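Local coordinates for protein cellulose 1,4-beta-cellobiosidase (Thermobifida fusca, PDB 4JJJ) that probably cleaves cellulose to release cellobiose, this chain being the family 48 glycoside hydrolase part of a longer protein that also carries a carbohydrate-binding module, at residues 549-552 with 553-556; 594-597 with 598-601. The protein carries 1 engineered substitution. All blocks are in the same frame, centred on the assembly; numbering follows the deposited sequence. Where two conformers were deposited one is given.

Contact 1 (549-552 with 553-556). With CA (calcium ion), chain F.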
loop_
_atom_site.group_PDB
_atom_site.type_symbol
_atom_site.label_atom_id
_atom_site.label_comp_id
_atom_site.label_asym_id
_atom_site.label_seq_id
_atom_site.Cartn_x
_atom_site.Cartn_y
_atom_site.Cartn_z
ATOM N N TRP A 549 -17.718 9.401 -11.006
ATOM C CA TRP A 549 -18.158 8.095 -11.458
ATOM C C TRP A 549 -18.192 7.916 -12.994
ATOM O O TRP A 549 -18.644 6.878 -13.438
ATOM C CB TRP A 549 -19.604 7.891 -10.957
ATOM C CG TRP A 549 -19.681 7.907 -9.471
ATOM C CD1 TRP A 549 -20.139 8.950 -8.704
ATOM C CD2 TRP A 549 -19.236 6.878 -8.539
ATOM N NE1 TRP A 549 -20.026 8.605 -7.356
ATOM C CE2 TRP A 549 -19.487 7.364 -7.229
ATOM C CE3 TRP A 549 -18.662 5.595 -8.678
ATOM C CZ2 TRP A 549 -19.149 6.663 -6.105
ATOM C CZ3 TRP A 549 -18.351 4.876 -7.542
ATOM C CH2 TRP A 549 -18.624 5.415 -6.264
ATOM N N ASP A 550 -17.763 8.906 -13.714
ATOM C CA ASP A 550 -17.975 8.909 -15.131
ATOM C C ASP A 550 -17.209 7.828 -15.850
ATOM O O ASP A 550 -17.538 7.464 -17.001
ATOM C CB ASP A 550 -17.599 10.267 -15.703
ATOM C CG ASP A 550 -16.203 10.585 -15.438
ATOM O OD1 ASP A 550 -15.894 10.889 -14.260
ATOM O OD2 ASP A 550 -15.360 10.523 -16.339
ATOM N N ARG A 551 -16.197 7.214 -15.265
ATOM C CA ARG A 551 -15.533 6.120 -15.997
ATOM C C ARG A 551 -16.184 4.745 -15.857
ATOM O O ARG A 551 -15.755 3.784 -16.487
ATOM C CB ARG A 551 -14.080 6.024 -15.491
ATOM C CG ARG A 551 -13.339 7.315 -15.662
ATOM C CD ARG A 551 -11.927 7.408 -15.072
ATOM N NE ARG A 551 -11.056 6.484 -15.795
ATOM C CZ ARG A 551 -9.705 6.501 -15.749
ATOM N NH1 ARG A 551 -9.064 7.291 -14.872
ATOM N NH2 ARG A 551 -9.024 5.659 -16.477
ATOM N N LEU A 552 -17.230 4.648 -15.068
ATOM C CA LEU A 552 -17.751 3.344 -14.807
ATOM C C LEU A 552 -18.416 2.685 -16.029
ATOM O O LEU A 552 -18.433 1.483 -16.142
ATOM C CB LEU A 552 -18.609 3.414 -13.566
ATOM C CG LEU A 552 -19.993 3.883 -13.511
ATOM C CD1 LEU A 552 -20.899 2.851 -14.147
ATOM C CD2 LEU A 552 -20.347 4.095 -12.031
ATOM N N ASP A 553 -18.847 3.502 -16.990
ATOM C CA ASP A 553 -19.516 3.067 -18.174
ATOM C C ASP A 553 -18.727 3.248 -19.436
ATOM O O ASP A 553 -19.353 3.187 -20.547
ATOM C CB ASP A 553 -20.897 3.787 -18.296
ATOM C CG ASP A 553 -20.797 5.303 -18.240
ATOM O OD1 ASP A 553 -19.643 5.818 -18.370
ATOM O OD2 ASP A 553 -21.856 6.032 -17.984
ATOM N N ASP A 554 -17.402 3.365 -19.331
ATOM C CA ASP A 554 -16.550 3.680 -20.484
ATOM C C ASP A 554 -15.923 2.415 -21.051
ATOM O O ASP A 554 -15.094 1.738 -20.446
ATOM C CB ASP A 554 -15.481 4.630 -20.047
ATOM C CG ASP A 554 -15.966 6.033 -19.788
ATOM O OD1 ASP A 554 -17.150 6.367 -20.042
ATOM O OD2 ASP A 554 -15.132 6.827 -19.278
ATOM N N PRO A 555 -16.248 2.086 -22.292
ATOM C CA PRO A 555 -15.490 1.032 -23.008
ATOM C C PRO A 555 -14.141 1.555 -23.519
ATOM O O PRO A 555 -13.921 2.757 -23.507
ATOM C CB PRO A 555 -16.433 0.670 -24.150
ATOM C CG PRO A 555 -17.028 1.988 -24.444
ATOM C CD PRO A 555 -17.302 2.713 -23.111
ATOM N N TRP A 556 -13.269 0.692 -23.954
ATOM C CA TRP A 556 -11.955 1.080 -24.507
ATOM C C TRP A 556 -12.186 1.926 -25.747
ATOM O O TRP A 556 -13.060 1.584 -26.598
ATOM C CB TRP A 556 -11.245 -0.188 -24.959
ATOM C CG TRP A 556 -9.977 0.006 -25.652
ATOM C CD1 TRP A 556 -9.736 -0.294 -26.985
ATOM C CD2 TRP A 556 -8.690 0.401 -25.100
ATOM N NE1 TRP A 556 -8.433 -0.065 -27.272
ATOM C CE2 TRP A 556 -7.791 0.429 -26.158
ATOM C CE3 TRP A 556 -8.264 0.897 -23.858
ATOM C CZ2 TRP A 556 -6.477 0.749 -25.989
ATOM C CZ3 TRP A 556 -6.943 1.272 -23.717
ATOM C CH2 TRP A 556 -6.055 1.126 -24.747
HETATM CA CA CA F . -18.683 7.564 -18.849
HETATM O O HOH W 1 -15.322 9.327 -18.829
HETATM O O HOH W 2 -15.262 1.459 -17.781
HETATM O O HOH W 3 -20.488 8.433 -17.875
HETATM O O HOH W 4 -17.760 9.389 -19.332
HETATM O O HOH W 5 -20.010 7.528 -20.770
#
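Asp-550, Asp-553 and Asp-554 close a short turn around one calcium ion. The metal bonds come first. The backbone O of Asp-550 lies 2.2 Å from the calcium. Asp-553 OD1 and Asp-554 OD1 bind it at 2.0 Å and 2.3 Å. Asp-553 and Asp-554 each give one carboxylate oxygen. Waters 3, 4 and 5 complete six ligands. The CG of Asp-553 stands between its backbone N and carbonyl carbon (chi1 55°), which swings the carboxylate back over the turn to the ion. The calcium probably offsets the repulsion among the oxygens gathered here.

Waters also link the ligands. Water 3, itself a calcium ligand, donates to Asp-553 OD2 at 2.8 Å, which helps to fix the turn of that carboxylate. The Asp-550 carboxylate is not a calcium ligand. It is linked to the site indirectly, probably through water 1, which sits between Asp-550 OD2 and Asp-554 OD2. Water 2 joins the backbone oxygens of Arg-551 and Asp-554.

One direct backbone hydrogen bond crosses the turn. Asp-554 N donates weakly to Arg-551 O at 3.3 Å. Beside it, Arg-551 passes Asp-554 at about a right angle, with Arg-551 CB 4.0 Å from Asp-554 OD2. The guanidinium of Arg-551 turns to a salt bridge with Asp-408, a ligand of another calcium.

The whole turn lies near the surface, in the loop between helix 519-533 and strand 570-571. This loop lies against helix 597-604, where Asp-553 touches Leu-604.

Contact 2 (594-597 with 598-601)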
loop_
_atom_site.group_PDB
_atom_site.type_symbol
_atom_site.label_atom_id
_atom_site.label_comp_id
_atom_site.label_asym_id
_atom_site.label_seq_id
_atom_site.Cartn_x
_atom_site.Cartn_y
_atom_site.Cartn_z
ATOM N N ASP A 594 -26.386 -2.061 -5.645
ATOM C CA ASP A 594 -25.846 -1.312 -4.519
ATOM C C ASP A 594 -26.779 -0.219 -4.080
ATOM O O ASP A 594 -27.405 0.463 -4.892
ATOM C CB ASP A 594 -24.510 -0.685 -4.907
ATOM C CG ASP A 594 -23.709 -0.216 -3.687
ATOM O OD1 ASP A 594 -24.034 0.892 -3.213
ATOM O OD2 ASP A 594 -22.716 -0.951 -3.359
ATOM N N PRO A 595 -26.891 0.049 -2.775
ATOM C CA PRO A 595 -27.771 1.155 -2.416
ATOM C C PRO A 595 -27.427 2.513 -2.964
ATOM O O PRO A 595 -28.313 3.344 -3.087
ATOM C CB PRO A 595 -27.785 1.131 -0.913
ATOM C CG PRO A 595 -26.576 0.401 -0.528
ATOM C CD PRO A 595 -26.274 -0.601 -1.629
ATOM N N LEU A 596 -26.127 2.741 -3.311
ATOM C CA LEU A 596 -25.773 4.070 -3.874
ATOM C C LEU A 596 -26.034 4.146 -5.367
ATOM O O LEU A 596 -25.922 5.213 -5.960
ATOM C CB LEU A 596 -24.292 4.308 -3.510
ATOM C CG LEU A 596 -23.787 5.712 -3.848
ATOM C CD1 LEU A 596 -24.371 6.703 -2.909
ATOM C CD2 LEU A 596 -22.273 5.754 -3.657
ATOM N N TRP A 597 -26.231 3.012 -5.995
ATOM C CA TRP A 597 -26.278 2.943 -7.442
ATOM C C TRP A 597 -27.323 3.908 -8.039
ATOM O O TRP A 597 -27.015 4.675 -8.981
ATOM C CB TRP A 597 -26.411 1.544 -8.008
ATOM C CG TRP A 597 -26.551 1.550 -9.449
ATOM C CD1 TRP A 597 -27.702 1.324 -10.129
ATOM C CD2 TRP A 597 -25.578 1.855 -10.426
ATOM N NE1 TRP A 597 -27.507 1.393 -11.467
ATOM C CE2 TRP A 597 -26.228 1.794 -11.688
ATOM C CE3 TRP A 597 -24.228 2.208 -10.386
ATOM C CZ2 TRP A 597 -25.612 2.071 -12.902
ATOM C CZ3 TRP A 597 -23.587 2.487 -11.630
ATOM C CH2 TRP A 597 -24.279 2.430 -12.834
ATOM N N PRO A 598 -28.565 3.898 -7.500
ATOM C CA PRO A 598 -29.510 4.793 -8.161
ATOM C C PRO A 598 -29.092 6.261 -8.218
ATOM O O PRO A 598 -29.337 6.973 -9.184
ATOM C CB PRO A 598 -30.810 4.594 -7.352
ATOM C CG PRO A 598 -30.695 3.213 -6.831
ATOM C CD PRO A 598 -29.216 3.129 -6.436
ATOM N N GLN A 599 -28.521 6.755 -7.097
ATOM C CA GLN A 599 -28.030 8.123 -7.096
ATOM C C GLN A 599 -26.868 8.356 -8.091
ATOM O O GLN A 599 -26.764 9.447 -8.744
ATOM C CB GLN A 599 -27.518 8.515 -5.749
ATOM C CG GLN A 599 -28.552 8.849 -4.751
ATOM C CD GLN A 599 -27.976 8.889 -3.308
ATOM O OE1 GLN A 599 -27.985 7.890 -2.562
ATOM N NE2 GLN A 599 -27.413 10.029 -2.976
ATOM N N VAL A 600 -25.962 7.375 -8.209
ATOM C CA VAL A 600 -24.859 7.464 -9.202
ATOM C C VAL A 600 -25.452 7.535 -10.613
ATOM O O VAL A 600 -25.101 8.444 -11.429
ATOM C CB VAL A 600 -23.821 6.370 -9.023
ATOM C CG1 VAL A 600 -22.843 6.315 -10.175
ATOM C CG2 VAL A 600 -23.162 6.509 -7.608
ATOM N N GLU A 601 -26.327 6.553 -10.928
ATOM C CA GLU A 601 -26.852 6.535 -12.281
ATOM C C GLU A 601 -27.691 7.782 -12.610
ATOM O O GLU A 601 -27.691 8.288 -13.780
ATOM C CB GLU A 601 -27.625 5.232 -12.554
ATOM C CG GLU A 601 -28.031 5.103 -14.011
ATOM C CD GLU A 601 -28.550 3.769 -14.379
ATOM O OE1 GLU A 601 -29.013 2.985 -13.512
ATOM O OE2 GLU A 601 -28.481 3.357 -15.595
HETATM O O HOH W 6 -28.892 5.823 -4.226
#
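Trp-597 and Glu-601 meet one turn apart at the start of helix 597-604. The indole can be followed outward. Its CB lies against the ring of the next residue, 3.6 Å from Pro-598 CD. With CG anti to the backbone N (chi1 176°), the indole runs forward along the helix, and Glu-601 CB comes over one face. That CB stands 3.6 Å above the ring plane, offset toward the rim. Further along, Trp-597 NE1 is 3.0 Å from Glu-601 OE1. The carboxylate comes down obliquely beside the NE1-CZ2 side, with Glu-601 CD 3.7 Å from Trp-597 CZ2. Its plane is tilted 54° from the ring. On the benzene part, Trp-597 CZ3 reaches Val-600 CG1 at 4.2 Å. With an alanine here, Val-600 CG1 and Glu-601 CB would probably lose their indole neighbour, and the Glu-601 carboxylate would be freer to turn.

Leu-596 packs on the same helical turn. Its CG is 3.9 Å from Val-600 CG2, and its CD1 faces Gln-599 OE1.

The backbone enters the helix through a type I turn from Asp-594 to Trp-597. Asp-594 OD1 caps it, accepting from Leu-596 N at 2.8 Å through the anti lone pair. Asp-594 OD2 is bound by Thr-36. Glu-601 N then donates to Trp-597 O, nearly straight at 176°, and Val-600 N donates to Leu-596 O. Water 6 links Pro-595 O, Gln-599 N and Gln-599 OE1.

A carboxylate thus holds an N-H of the lead-in turn, and a water holds one in the first turn of the helix. The Asp-594 charge ahead of the helix start would probably favour the helix dipole, while the apolar side chains hold the first turn against neighbouring loops.

Along the chain, contact 1 comes first. It closes a tight calcium-bound turn in the loop after helix 519-533. The chain then passes through strands 570-571 and 577-578 before contact 2 closes the turn that starts helix 597-604. The two are in series and neither nest nor cross. They still touch in space; the centres of contacts 1 and 2 are about 15 Å apart. Leu-552, in the conformer given, packs on Trp-597, and Trp-549 CG lies 3.6 Å from Val-600 CG1. Trp-549 also reaches Leu-596. Together they join the calcium-bound loop to the first turn of helix 597-604, inside the family 48 domain, by apolar packing.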